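Local coordinates for protein carbonic anhydrase (Glaciozyma antarctica, PDB 5ZTP) that probably catalyses the reversible hydration of carbon dioxide to bicarbonate and a proton, as expected of a beta-class, zinc-dependent carbonic anhydrase, at residues E84-H89 with S154-E159; P29-A34 with E53-H58; R65-L70 with A123-P128; I75-L80 with L146-T151. All blocks are in the same frame, centred on the assembly; numbering follows the deposited sequence.

Contact 1: E84-H89 with S154-E159; sequences EVIVIH and SGYRYE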
loop_
_atom_site.group_PDB
_atom_site.type_symbol
_atom_site.label_atom_id
_atom_site.label_comp_id
_atom_site.label_asym_id
_atom_site.label_seq_id
_atom_site.Cartn_x
_atom_site.Cartn_y
_atom_site.Cartn_z
ATOM N N GLU A 84 -7.390 -14.006 -5.721
ATOM C CA GLU A 84 -6.531 -13.466 -6.753
ATOM C C GLU A 84 -5.560 -12.443 -6.227
ATOM O O GLU A 84 -5.918 -11.559 -5.448
ATOM C CB GLU A 84 -7.355 -12.864 -7.883
ATOM C CG GLU A 84 -6.499 -12.198 -8.949
ATOM C CD GLU A 84 -7.185 -12.061 -10.278
ATOM O OE1 GLU A 84 -8.434 -12.162 -10.333
ATOM O OE2 GLU A 84 -6.440 -11.854 -11.259
ATOM N N VAL A 85 -4.320 -12.578 -6.691
ATOM C CA VAL A 85 -3.281 -11.570 -6.496
ATOM C C VAL A 85 -2.728 -11.111 -7.822
ATOM O O VAL A 85 -2.218 -11.912 -8.600
ATOM C CB VAL A 85 -2.101 -12.128 -5.667
ATOM C CG1 VAL A 85 -1.016 -11.063 -5.454
ATOM C CG2 VAL A 85 -2.621 -12.678 -4.340
ATOM N N ILE A 86 -2.804 -9.813 -8.060
ATOM C CA ILE A 86 -2.043 -9.182 -9.139
ATOM C C ILE A 86 -0.857 -8.360 -8.586
ATOM O O ILE A 86 -1.079 -7.404 -7.821
ATOM C CB ILE A 86 -2.939 -8.234 -9.925
ATOM C CG1 ILE A 86 -4.238 -8.942 -10.333
ATOM C CG2 ILE A 86 -2.186 -7.675 -11.123
ATOM C CD1 ILE A 86 -5.201 -8.075 -11.135
ATOM N N VAL A 87 0.386 -8.737 -8.954
ATOM C CA VAL A 87 1.626 -7.980 -8.569
ATOM C C VAL A 87 1.952 -6.924 -9.615
ATOM O O VAL A 87 1.940 -7.198 -10.802
ATOM C CB VAL A 87 2.891 -8.885 -8.370
ATOM C CG1 VAL A 87 4.142 -8.054 -8.177
ATOM C CG2 VAL A 87 2.767 -9.768 -7.153
ATOM N N ILE A 88 2.236 -5.714 -9.177
ATOM C CA ILE A 88 2.665 -4.681 -10.102
ATOM C C ILE A 88 3.925 -4.017 -9.589
ATOM O O ILE A 88 3.904 -3.283 -8.578
ATOM C CB ILE A 88 1.606 -3.588 -10.329
ATOM C CG1 ILE A 88 0.241 -4.212 -10.711
ATOM C CG2 ILE A 88 2.088 -2.620 -11.406
ATOM C CD1 ILE A 88 -0.939 -3.252 -10.613
ATOM N N HIS A 89 5.020 -4.328 -10.286
ATOM C CA HIS A 89 6.231 -3.511 -10.235
ATOM C C HIS A 89 6.301 -2.611 -11.457
ATOM O O HIS A 89 5.674 -2.876 -12.488
ATOM C CB HIS A 89 7.500 -4.366 -10.161
ATOM C CG HIS A 89 7.565 -5.225 -8.945
ATOM N ND1 HIS A 89 8.565 -6.144 -8.744
ATOM C CD2 HIS A 89 6.732 -5.327 -7.884
ATOM C CE1 HIS A 89 8.351 -6.765 -7.600
ATOM N NE2 HIS A 89 7.241 -6.291 -7.062
ATOM N N SER A 154 -0.586 -13.345 -10.730
ATOM C CA SER A 154 0.006 -12.795 -11.930
ATOM C C SER A 154 0.799 -11.555 -11.577
ATOM O O SER A 154 0.583 -10.935 -10.554
ATOM C CB SER A 154 -1.064 -12.471 -12.989
ATOM O OG SER A 154 -2.260 -11.894 -12.442
ATOM N N GLY A 155 1.739 -11.215 -12.445
ATOM C CA GLY A 155 2.657 -10.111 -12.219
ATOM C C GLY A 155 2.852 -9.286 -13.480
ATOM O O GLY A 155 3.066 -9.834 -14.591
ATOM N N TYR A 156 2.786 -7.969 -13.291
ATOM C CA TYR A 156 2.796 -7.018 -14.374
ATOM C C TYR A 156 3.807 -5.934 -14.102
ATOM O O TYR A 156 3.968 -5.502 -12.956
ATOM C CB TYR A 156 1.420 -6.369 -14.513
ATOM C CG TYR A 156 0.385 -7.326 -15.034
ATOM C CD1 TYR A 156 -0.178 -8.276 -14.196
ATOM C CD2 TYR A 156 -0.015 -7.307 -16.373
ATOM C CE1 TYR A 156 -1.107 -9.198 -14.673
ATOM C CE2 TYR A 156 -0.960 -8.201 -16.848
ATOM C CZ TYR A 156 -1.502 -9.159 -15.999
ATOM O OH TYR A 156 -2.418 -10.095 -16.452
ATOM N N ARG A 157 4.495 -5.528 -15.171
ATOM C CA ARG A 157 5.327 -4.342 -15.205
ATOM C C ARG A 157 4.453 -3.191 -15.613
ATOM O O ARG A 157 4.066 -3.087 -16.777
ATOM C CB ARG A 157 6.443 -4.488 -16.248
ATOM C CG ARG A 157 7.237 -3.195 -16.503
ATOM C CD ARG A 157 8.413 -3.447 -17.427
ATOM N NE ARG A 157 7.919 -3.733 -18.764
ATOM C CZ ARG A 157 8.428 -4.628 -19.605
ATOM N NH1 ARG A 157 9.483 -5.370 -19.280
ATOM N NH2 ARG A 157 7.859 -4.787 -20.791
ATOM N N TYR A 158 4.148 -2.315 -14.678
ATOM C CA TYR A 158 3.608 -1.024 -15.052
ATOM C C TYR A 158 4.691 -0.177 -15.712
ATOM O O TYR A 158 5.744 0.025 -15.118
ATOM C CB TYR A 158 3.057 -0.276 -13.842
ATOM C CG TYR A 158 2.469 1.065 -14.205
ATOM C CD1 TYR A 158 1.239 1.167 -14.847
ATOM C CD2 TYR A 158 3.150 2.224 -13.930
ATOM C CE1 TYR A 158 0.710 2.388 -15.195
ATOM C CE2 TYR A 158 2.625 3.446 -14.275
ATOM C CZ TYR A 158 1.409 3.518 -14.906
ATOM O OH TYR A 158 0.929 4.766 -15.226
ATOM N N GLU A 159 4.438 0.309 -16.932
ATOM C CA GLU A 159 5.334 1.255 -17.585
ATOM C C GLU A 159 4.924 2.698 -17.349
ATOM O O GLU A 159 3.906 3.133 -17.828
ATOM C CB GLU A 159 5.374 0.987 -19.067
ATOM C CG GLU A 159 6.456 0.009 -19.470
ATOM C CD GLU A 159 6.087 -0.734 -20.728
ATOM O OE1 GLU A 159 5.406 -0.106 -21.602
ATOM O OE2 GLU A 159 6.463 -1.942 -20.818
#

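Contact 2: P29-A34 with E53-H58; sequences PGKRVA and EGDAHH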
loop_
_atom_site.group_PDB
_atom_site.type_symbol
_atom_site.label_atom_id
_atom_site.label_comp_id
_atom_site.label_asym_id
_atom_site.label_seq_id
_atom_site.Cartn_x
_atom_site.Cartn_y
_atom_site.Cartn_z
ATOM N N PRO A 29 -13.805 -7.528 -0.529
ATOM C CA PRO A 29 -13.705 -6.992 -1.901
ATOM C C PRO A 29 -14.523 -7.770 -2.936
ATOM O O PRO A 29 -14.423 -8.974 -2.995
ATOM C CB PRO A 29 -12.198 -7.101 -2.225
ATOM C CG PRO A 29 -11.522 -7.255 -0.913
ATOM C CD PRO A 29 -12.491 -8.018 -0.061
ATOM N N GLY A 30 -15.292 -7.057 -3.748
ATOM C CA GLY A 30 -16.135 -7.660 -4.773
ATOM C C GLY A 30 -15.492 -8.586 -5.798
ATOM O O GLY A 30 -16.068 -9.622 -6.119
ATOM N N LYS A 31 -14.327 -8.216 -6.326
ATOM C CA LYS A 31 -13.637 -9.046 -7.332
ATOM C C LYS A 31 -12.669 -10.057 -6.726
ATOM O O LYS A 31 -11.985 -10.785 -7.453
ATOM C CB LYS A 31 -12.845 -8.200 -8.317
ATOM C CG LYS A 31 -13.628 -7.061 -8.910
ATOM C CD LYS A 31 -14.695 -7.519 -9.869
ATOM C CE LYS A 31 -15.349 -6.285 -10.482
ATOM N NZ LYS A 31 -16.384 -6.688 -11.469
ATOM N N ARG A 32 -12.586 -10.084 -5.406
ATOM C CA ARG A 32 -11.770 -11.067 -4.716
ATOM C C ARG A 32 -10.308 -10.954 -5.133
ATOM O O ARG A 32 -9.628 -11.951 -5.343
ATOM C CB ARG A 32 -12.325 -12.459 -4.996
ATOM C CG ARG A 32 -13.842 -12.502 -4.937
ATOM C CD ARG A 32 -14.389 -13.712 -5.652
ATOM N NE ARG A 32 -14.310 -14.871 -4.795
ATOM C CZ ARG A 32 -14.352 -16.112 -5.230
ATOM N NH1 ARG A 32 -14.461 -16.391 -6.527
ATOM N NH2 ARG A 32 -14.269 -17.091 -4.354
ATOM N N VAL A 33 -9.833 -9.720 -5.236
ATOM C CA VAL A 33 -8.521 -9.429 -5.787
ATOM C C VAL A 33 -7.725 -8.622 -4.788
ATOM O O VAL A 33 -8.263 -7.688 -4.157
ATOM C CB VAL A 33 -8.599 -8.567 -7.064
ATOM C CG1 VAL A 33 -7.214 -8.401 -7.682
ATOM C CG2 VAL A 33 -9.540 -9.170 -8.090
ATOM N N ALA A 34 -6.440 -8.964 -4.682
ATOM C CA ALA A 34 -5.518 -8.177 -3.919
ATOM C C ALA A 34 -4.469 -7.679 -4.872
ATOM O O ALA A 34 -3.793 -8.471 -5.519
ATOM C CB ALA A 34 -4.895 -9.014 -2.842
ATOM N N GLU A 53 -14.109 1.536 -6.349
ATOM C CA GLU A 53 -14.353 1.370 -4.954
ATOM C C GLU A 53 -15.065 0.049 -4.667
ATOM O O GLU A 53 -16.120 -0.225 -5.230
ATOM C CB GLU A 53 -15.165 2.553 -4.415
ATOM C CG GLU A 53 -14.352 3.832 -4.191
ATOM C CD GLU A 53 -14.204 4.706 -5.428
ATOM O OE1 GLU A 53 -14.413 4.179 -6.546
ATOM O OE2 GLU A 53 -13.879 5.907 -5.258
ATOM N N GLY A 54 -14.459 -0.752 -3.782
ATOM C CA GLY A 54 -15.035 -1.996 -3.279
ATOM C C GLY A 54 -14.556 -3.232 -4.016
ATOM O O GLY A 54 -14.823 -4.342 -3.593
ATOM N N ASP A 55 -13.854 -3.070 -5.126
ATOM C CA ASP A 55 -13.523 -4.217 -5.981
ATOM C C ASP A 55 -12.362 -5.062 -5.451
ATOM O O ASP A 55 -12.431 -6.293 -5.463
ATOM C CB ASP A 55 -13.228 -3.749 -7.420
ATOM C CG ASP A 55 -14.461 -3.190 -8.125
ATOM O OD1 ASP A 55 -15.565 -3.224 -7.517
ATOM O OD2 ASP A 55 -14.311 -2.696 -9.274
ATOM N N ALA A 56 -11.291 -4.409 -5.002
ATOM C CA ALA A 56 -10.049 -5.117 -4.701
ATOM C C ALA A 56 -9.298 -4.492 -3.559
ATOM O O ALA A 56 -9.464 -3.323 -3.268
ATOM C CB ALA A 56 -9.164 -5.111 -5.921
ATOM N N HIS A 57 -8.443 -5.284 -2.935
ATOM C CA HIS A 57 -7.555 -4.759 -1.937
ATOM C C HIS A 57 -6.335 -4.162 -2.593
ATOM O O HIS A 57 -5.796 -4.732 -3.544
ATOM C CB HIS A 57 -7.119 -5.838 -0.969
ATOM C CG HIS A 57 -8.094 -6.063 0.134
ATOM N ND1 HIS A 57 -8.377 -7.318 0.632
ATOM C CD2 HIS A 57 -8.868 -5.192 0.823
ATOM C CE1 HIS A 57 -9.288 -7.209 1.582
ATOM N NE2 HIS A 57 -9.601 -5.929 1.717
ATOM N N HIS A 58 -5.897 -3.025 -2.053
ATOM C CA HIS A 58 -4.738 -2.327 -2.553
ATOM C C HIS A 58 -3.607 -2.289 -1.542
ATOM O O HIS A 58 -3.583 -1.442 -0.655
ATOM C CB HIS A 58 -5.160 -0.942 -2.966
ATOM C CG HIS A 58 -6.209 -0.960 -4.022
ATOM N ND1 HIS A 58 -5.912 -0.930 -5.367
ATOM C CD2 HIS A 58 -7.555 -1.052 -3.934
ATOM C CE1 HIS A 58 -7.033 -0.975 -6.065
ATOM N NE2 HIS A 58 -8.047 -1.057 -5.220
#

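Contact 3: R65-L70 with A123-P128; sequences RASDAL and ACLEFP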
loop_
_atom_site.group_PDB
_atom_site.type_symbol
_atom_site.label_atom_id
_atom_site.label_comp_id
_atom_site.label_asym_id
_atom_site.label_seq_id
_atom_site.Cartn_x
_atom_site.Cartn_y
_atom_site.Cartn_z
ATOM N N ARG A 65 6.817 -5.013 -3.048
ATOM C CA ARG A 65 7.387 -6.314 -2.739
ATOM C C ARG A 65 6.435 -7.214 -1.981
ATOM O O ARG A 65 5.872 -6.826 -0.968
ATOM C CB ARG A 65 8.704 -6.166 -1.941
ATOM C CG ARG A 65 9.759 -5.347 -2.638
ATOM C CD ARG A 65 10.121 -5.989 -3.971
ATOM N NE ARG A 65 11.523 -6.448 -4.023
ATOM C CZ ARG A 65 11.938 -7.696 -4.260
ATOM N NH1 ARG A 65 11.068 -8.686 -4.465
ATOM N NH2 ARG A 65 13.256 -7.944 -4.272
ATOM N N ALA A 66 6.330 -8.444 -2.482
ATOM C CA ALA A 66 5.467 -9.498 -1.937
ATOM C C ALA A 66 5.752 -9.787 -0.483
ATOM O O ALA A 66 4.805 -9.865 0.310
ATOM C CB ALA A 66 5.606 -10.785 -2.746
ATOM N N SER A 67 7.031 -9.974 -0.134
ATOM C CA SER A 67 7.402 -10.405 1.238
ATOM C C SER A 67 6.829 -9.430 2.220
ATOM O O SER A 67 6.246 -9.825 3.217
ATOM C CB SER A 67 8.935 -10.504 1.455
ATOM O OG SER A 67 9.633 -9.260 1.295
ATOM N N ASP A 68 6.978 -8.150 1.895
ATOM C CA ASP A 68 6.505 -7.055 2.743
ATOM C C ASP A 68 4.997 -7.014 2.853
ATOM O O ASP A 68 4.467 -6.672 3.881
ATOM C CB ASP A 68 6.983 -5.717 2.178
ATOM C CG ASP A 68 6.908 -4.625 3.184
ATOM O OD1 ASP A 68 7.045 -4.909 4.376
ATOM O OD2 ASP A 68 6.717 -3.473 2.800
ATOM N N ALA A 69 4.350 -7.375 1.749
ATOM C CA ALA A 69 2.914 -7.411 1.556
ATOM C C ALA A 69 2.269 -8.679 2.110
ATOM O O ALA A 69 1.038 -8.786 2.153
ATOM C CB ALA A 69 2.616 -7.320 0.053
ATOM N N LEU A 70 3.073 -9.632 2.534
ATOM C CA LEU A 70 2.545 -10.925 2.922
ATOM C C LEU A 70 1.535 -10.897 4.100
ATOM O O LEU A 70 0.535 -11.606 4.113
ATOM C CB LEU A 70 3.715 -11.829 3.271
ATOM C CG LEU A 70 3.351 -13.236 3.724
ATOM C CD1 LEU A 70 3.242 -14.155 2.525
ATOM C CD2 LEU A 70 4.426 -13.726 4.658
ATOM N N ALA A 123 15.721 -4.355 6.173
ATOM C CA ALA A 123 16.001 -4.902 4.869
ATOM C C ALA A 123 15.167 -4.045 3.937
ATOM O O ALA A 123 13.924 -4.032 4.051
ATOM C CB ALA A 123 15.612 -6.364 4.788
ATOM N N CYS A 124 15.834 -3.316 3.041
ATOM C CA CYS A 124 15.137 -2.448 2.104
ATOM C C CYS A 124 14.422 -3.181 0.981
ATOM O O CYS A 124 13.431 -2.670 0.468
ATOM C CB CYS A 124 16.078 -1.411 1.527
ATOM S SG CYS A 124 16.784 -0.371 2.821
ATOM N N LEU A 125 14.914 -4.363 0.594
ATOM C CA LEU A 125 14.277 -5.159 -0.460
ATOM C C LEU A 125 14.422 -4.519 -1.880
ATOM O O LEU A 125 13.553 -4.668 -2.739
ATOM C CB LEU A 125 12.792 -5.402 -0.151
ATOM C CG LEU A 125 12.131 -6.124 1.040
ATOM C CD1 LEU A 125 13.088 -6.410 2.152
ATOM C CD2 LEU A 125 10.917 -5.378 1.535
ATOM N N GLU A 126 15.553 -3.846 -2.122
ATOM C CA GLU A 126 15.954 -3.349 -3.443
ATOM C C GLU A 126 16.057 -4.478 -4.482
ATOM O O GLU A 126 16.106 -5.661 -4.151
ATOM C CB GLU A 126 17.280 -2.581 -3.316
ATOM C CG GLU A 126 18.528 -3.433 -3.067
ATOM C CD GLU A 126 18.906 -3.580 -1.621
ATOM O OE1 GLU A 126 18.040 -3.420 -0.750
ATOM O OE2 GLU A 126 20.099 -3.857 -1.377
ATOM N N PHE A 127 16.046 -4.097 -5.749
ATOM C CA PHE A 127 16.240 -5.050 -6.823
ATOM C C PHE A 127 16.977 -4.404 -7.976
ATOM O O PHE A 127 16.889 -3.189 -8.188
ATOM C CB PHE A 127 14.919 -5.687 -7.315
ATOM C CG PHE A 127 13.783 -4.698 -7.589
ATOM C CD1 PHE A 127 13.624 -4.102 -8.858
ATOM C CD2 PHE A 127 12.840 -4.401 -6.598
ATOM C CE1 PHE A 127 12.588 -3.209 -9.109
ATOM C CE2 PHE A 127 11.807 -3.510 -6.848
ATOM C CZ PHE A 127 11.675 -2.919 -8.106
ATOM N N PRO A 128 17.733 -5.221 -8.718
ATOM C CA PRO A 128 18.451 -4.697 -9.848
ATOM C C PRO A 128 17.621 -4.747 -11.149
ATOM O O PRO A 128 17.933 -4.051 -12.093
ATOM C CB PRO A 128 19.671 -5.623 -9.900
ATOM C CG PRO A 128 19.123 -6.958 -9.492
ATOM C CD PRO A 128 18.027 -6.662 -8.508
#

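Contact 4: I75-L80 with L146-T151; sequences ISQELL and LILPET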
loop_
_atom_site.group_PDB
_atom_site.type_symbol
_atom_site.label_atom_id
_atom_site.label_comp_id
_atom_site.label_asym_id
_atom_site.label_seq_id
_atom_site.Cartn_x
_atom_site.Cartn_y
_atom_site.Cartn_z
ATOM N N ILE A 75 -4.198 -11.628 5.660
ATOM C CA ILE A 75 -5.457 -11.072 6.136
ATOM C C ILE A 75 -6.488 -10.943 5.009
ATOM O O ILE A 75 -7.629 -11.376 5.157
ATOM C CB ILE A 75 -5.210 -9.734 6.849
ATOM C CG1 ILE A 75 -4.542 -10.035 8.195
ATOM C CG2 ILE A 75 -6.506 -8.948 7.029
ATOM C CD1 ILE A 75 -3.733 -8.888 8.769
ATOM N N SER A 76 -6.088 -10.396 3.873
ATOM C CA SER A 76 -7.009 -10.280 2.724
ATOM C C SER A 76 -7.642 -11.630 2.349
ATOM O O SER A 76 -8.845 -11.717 2.193
ATOM C CB SER A 76 -6.297 -9.631 1.519
ATOM O OG SER A 76 -7.047 -9.692 0.330
ATOM N N GLN A 77 -6.825 -12.674 2.247
ATOM C CA GLN A 77 -7.309 -14.024 1.915
ATOM C C GLN A 77 -8.182 -14.697 2.979
ATOM O O GLN A 77 -9.325 -15.080 2.711
ATOM C CB GLN A 77 -6.127 -14.960 1.638
ATOM C CG GLN A 77 -5.344 -14.640 0.369
ATOM C CD GLN A 77 -4.604 -15.855 -0.200
ATOM O OE1 GLN A 77 -4.143 -16.741 0.532
ATOM N NE2 GLN A 77 -4.466 -15.888 -1.511
ATOM N N GLU A 78 -7.611 -14.861 4.168
ATOM C CA GLU A 78 -8.164 -15.749 5.221
ATOM C C GLU A 78 -9.357 -15.101 5.933
ATOM O O GLU A 78 -10.243 -15.776 6.463
ATOM C CB GLU A 78 -7.088 -16.087 6.278
ATOM C CG GLU A 78 -5.724 -16.513 5.736
ATOM C CD GLU A 78 -5.700 -17.933 5.194
ATOM O OE1 GLU A 78 -6.332 -18.815 5.773
ATOM O OE2 GLU A 78 -5.046 -18.188 4.174
ATOM N N LEU A 79 -9.351 -13.775 5.948
ATOM C CA LEU A 79 -10.419 -13.013 6.565
ATOM C C LEU A 79 -11.427 -12.451 5.568
ATOM O O LEU A 79 -12.596 -12.389 5.869
ATOM C CB LEU A 79 -9.835 -11.873 7.378
ATOM C CG LEU A 79 -9.895 -12.103 8.892
ATOM C CD1 LEU A 79 -9.122 -13.331 9.364
ATOM C CD2 LEU A 79 -9.365 -10.852 9.556
ATOM N N LEU A 80 -10.984 -12.044 4.390
ATOM C CA LEU A 80 -11.866 -11.368 3.442
ATOM C C LEU A 80 -11.862 -12.094 2.061
ATOM O O LEU A 80 -11.483 -13.259 1.997
ATOM C CB LEU A 80 -11.412 -9.916 3.355
ATOM C CG LEU A 80 -11.321 -9.256 4.748
ATOM C CD1 LEU A 80 -10.439 -8.017 4.767
ATOM C CD2 LEU A 80 -12.717 -8.927 5.247
ATOM N N LEU A 146 1.592 -20.116 3.331
ATOM C CA LEU A 146 0.565 -19.255 3.925
ATOM C C LEU A 146 -0.378 -18.569 2.945
ATOM O O LEU A 146 -1.269 -17.873 3.374
ATOM C CB LEU A 146 1.209 -18.194 4.790
ATOM C CG LEU A 146 1.318 -18.536 6.260
ATOM C CD1 LEU A 146 1.580 -20.010 6.511
ATOM C CD2 LEU A 146 2.399 -17.663 6.869
ATOM N N ILE A 147 -0.155 -18.732 1.645
ATOM C CA ILE A 147 -1.074 -18.271 0.600
ATOM C C ILE A 147 -1.858 -19.483 0.171
ATOM O O ILE A 147 -1.312 -20.578 0.094
ATOM C CB ILE A 147 -0.317 -17.760 -0.636
ATOM C CG1 ILE A 147 0.536 -16.565 -0.264
ATOM C CG2 ILE A 147 -1.264 -17.358 -1.758
ATOM C CD1 ILE A 147 -0.265 -15.327 -0.015
ATOM N N LEU A 148 -3.138 -19.299 -0.108
ATOM C CA LEU A 148 -3.983 -20.440 -0.404
ATOM C C LEU A 148 -3.603 -21.091 -1.723
ATOM O O LEU A 148 -3.279 -20.415 -2.691
ATOM C CB LEU A 148 -5.443 -20.029 -0.447
ATOM C CG LEU A 148 -5.978 -19.434 0.846
ATOM C CD1 LEU A 148 -7.385 -18.917 0.575
ATOM C CD2 LEU A 148 -5.910 -20.433 1.997
ATOM N N PRO A 149 -3.652 -22.418 -1.767
ATOM C CA PRO A 149 -3.206 -23.162 -2.958
ATOM C C PRO A 149 -4.007 -22.870 -4.265
ATOM O O PRO A 149 -3.482 -23.014 -5.381
ATOM C CB PRO A 149 -3.366 -24.625 -2.515
ATOM C CG PRO A 149 -4.397 -24.581 -1.413
ATOM C CD PRO A 149 -4.091 -23.318 -0.681
ATOM N N GLU A 150 -5.262 -22.446 -4.127
ATOM C CA GLU A 150 -6.088 -22.138 -5.300
ATOM C C GLU A 150 -5.870 -20.708 -5.853
ATOM O O GLU A 150 -6.484 -20.321 -6.840
ATOM C CB GLU A 150 -7.572 -22.350 -4.958
ATOM C CG GLU A 150 -8.123 -21.397 -3.894
ATOM C CD GLU A 150 -8.305 -22.048 -2.536
ATOM O OE1 GLU A 150 -7.345 -22.713 -2.038
ATOM O OE2 GLU A 150 -9.411 -21.878 -1.976
ATOM N N THR A 151 -5.005 -19.917 -5.233
ATOM C CA THR A 151 -4.896 -18.514 -5.607
ATOM C C THR A 151 -4.356 -18.360 -7.028
ATOM O O THR A 151 -3.361 -18.983 -7.376
ATOM C CB THR A 151 -4.006 -17.754 -4.600
ATOM O OG1 THR A 151 -4.498 -18.023 -3.286
ATOM C CG2 THR A 151 -4.025 -16.242 -4.852
#

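Contact 1: E84-H89 with S154-E159
Val87 and His89 pair with the 154-158 strand in the parallel core of the central sheet, in the alpha/beta fold of beta-class carbonic anhydrases. The two strand segments run nearly parallel, 26° apart, their axes 4.5 Å from each other. In the regular parallel pattern, Val87 uses both backbone groups: its N donates to Ser154 O (2.7 Å), and its O receives Tyr156 N (2.7 Å). Ser154 N reaches Val85 O (3.0 Å), with an N-H...O angle of 159°. His89 repeats the scheme less evenly, since its N makes only a weak bond to Tyr156 O, while its O takes Tyr158 N (2.7 Å).

Side chains alternate between the two faces. On the face of Ile86 and Ile88, Ile86 CG2 lies 3.7 Å from Tyr156 CD1, oblique to the ring, whose edge is met in plane by Ser154 OG. That methyl gets there because CG2 is the branch anti to the backbone N (chi1 to CG1 is -50°). Ile88 CG2 likewise meets Tyr158 CB at 3.5 Å. The opposite face carries Val87 and His89, with Gly155 giving Val87 only backbone to lie against; here the imidazole of His89 is fixed by Gly64 O and Ser133 OG.

Glu84 turns its carboxylate to the backbone N atoms of Tyr3 and Ala4 of the second subunit, and Arg157, bridged to Glu159, also pairs with Asp131. The chemistry thus divides cleanly: main-chain bonds set the register, apolar branches fill the isoleucine face, and charged groups at the ends tie the strands to their surroundings.

Contact 2: P29-A34 with E53-H58
Gly30 N donates to Gly54 O (2.8 Å) and Lys31 N to Asp55 O (2.8 Å), each donor in the plane of the carbonyl that accepts it, so the type I turn from Pro29 to Arg32 is held along one side by consecutive carbonyls. Further on, His57 N reaches Val33 O (2.7 Å), and Ala34 stands beside His57 as a parallel pair. Arg32 N closes the turn on Pro29 O. Gly54 has backbone angles (phi 96°, psi -10°) at which a side chain would be jammed against the preceding carbonyl oxygen, which accounts for glycine there.

Outward from these bonds, Pro29 lays CG over one face of the His57 imidazole, 3.4 Å from the ring centroid and 12° off its normal, a CH-pi contact. The ring is also fixed by His57 ND1 bonding to Ser76 OG. On the other face of the strands, Val33 CB packs on Ala56 CB at 3.7 Å. Lys31 and Asp55 run side by side in the same direction, CG to CB 3.7 Å, but Lys31 NZ stays 5.0 Å from Asp55 OD2, too far for a salt bridge; that carboxylate oxygen instead accepts from His52 N.

The arrangement is the opening of two adjacent parallel strands, 33-38 and 56-61, in the central sheet of an alpha/beta fold. The second is the outermost strand within the chain, and Gly54 and His58 make backbone hydrogen bonds with the second subunit.

Contact 3: R65-L70 with A123-P128
Arg65, just ahead of helix 66-79, has its CA 7.3 Å from that of Leu125, whose positive backbone angles (phi 70°, psi 34°) turn its carbonyl toward the arginine. The contact joins the start of this helix, which follows strand 56-61 of the alpha/beta fold, to the irregular segment leading into helix 130-143. Its one hydrogen bond runs from Arg65 NE to Leu125 O (3.0 Å, N-H...O 155°), the acceptor lying slightly out of the guanidinium plane. Glu126 O lies at the guanidinium edge, in plane, though at 3.7 Å from NH2 it is not bonded. Bends at chi2 and chi3 curl the arginine past Phe127, so that NE comes 3.5 Å from Phe127 CD2 while the guanidinium and ring planes stand nearly perpendicular.

At the far end, Arg65 NH1 forms a salt bridge with Asp137 of helix 130-143. With a leucine in its place, Leu125 O would probably lose its NE donor and the Asp137 carboxylate its charged mate. Asp68 directs its own carboxylate to Arg71 of the second subunit. Leu125 lies against the first turn of the helix, its CB 3.9 Å from Arg65 CG and its CD2 4.0 Å from Asp68 CB.

Contact 4: I75-L80 with L146-T151
Gln77 spends both ends of its amide on the 146-151 segment. Its OE1 accepts Leu148 N (2.8 Å, N-H...O 159°), the donor sitting on a lone pair in the carbonyl plane, and its NE2 donates to Thr151 OG1 (2.8 Å), a more bent bond whose acceptor lies 26° out of the amide plane. These two bonds fix the rotation of the amide. The side chain reaches that far because CG stands anti to the carbonyl carbon (chi1 -68°) and the chain is extended beyond it. Ile147 CG2 lies alongside NE2 at 3.5 Å.

The next shell is the type I turn from Leu148 to Thr151. Thr151 OG1 donates to Leu148 O (2.7 Å), and Thr151 N reaches the same oxygen (3.1 Å) from the same face, so the hydroxyl that accepts from Gln77 also closes the turn. Were Gln77 replaced by an alanine, Leu148 N and Thr151 OG1 would probably lose their amide partner, and the turn would be tied less firmly to the helix.

Beside the glutamine, Glu78 crosses Leu148, its carboxylate against the CD2 methyl, while OE1 forms a salt bridge with Arg110 of the second subunit.

The contact joins the last turn of helix 66-79 to the connection between helix 130-143 and strand 152-158. On one side, Thr151 packs against Val85 of strand 84-90. On the helix itself, Gln77 also touches Thr82 in the loop that follows, and Leu80, just beyond the helix, touches Pro29 ahead of strand 33-38.

Contacts 1 and 2 share the central sheet: their centres are about 15 Å apart, and neighbouring strands 84-90 and 33-38 join them through the backbones of Ala34, Glu84 and Ile86. Contacts 3 and 4 use the two ends of helix 66-79, their centres about 19 Å apart. Along the chain, contact 2 closes first. The first segments of contacts 3, 4 and 1 then follow in that order, and their second segments return in the same order, so the three cross one another. The later part of the chain therefore retraces the helix and strand it packs on. Each contact also touches the second subunit, so the fold's internal joints lie close to the dimer interface.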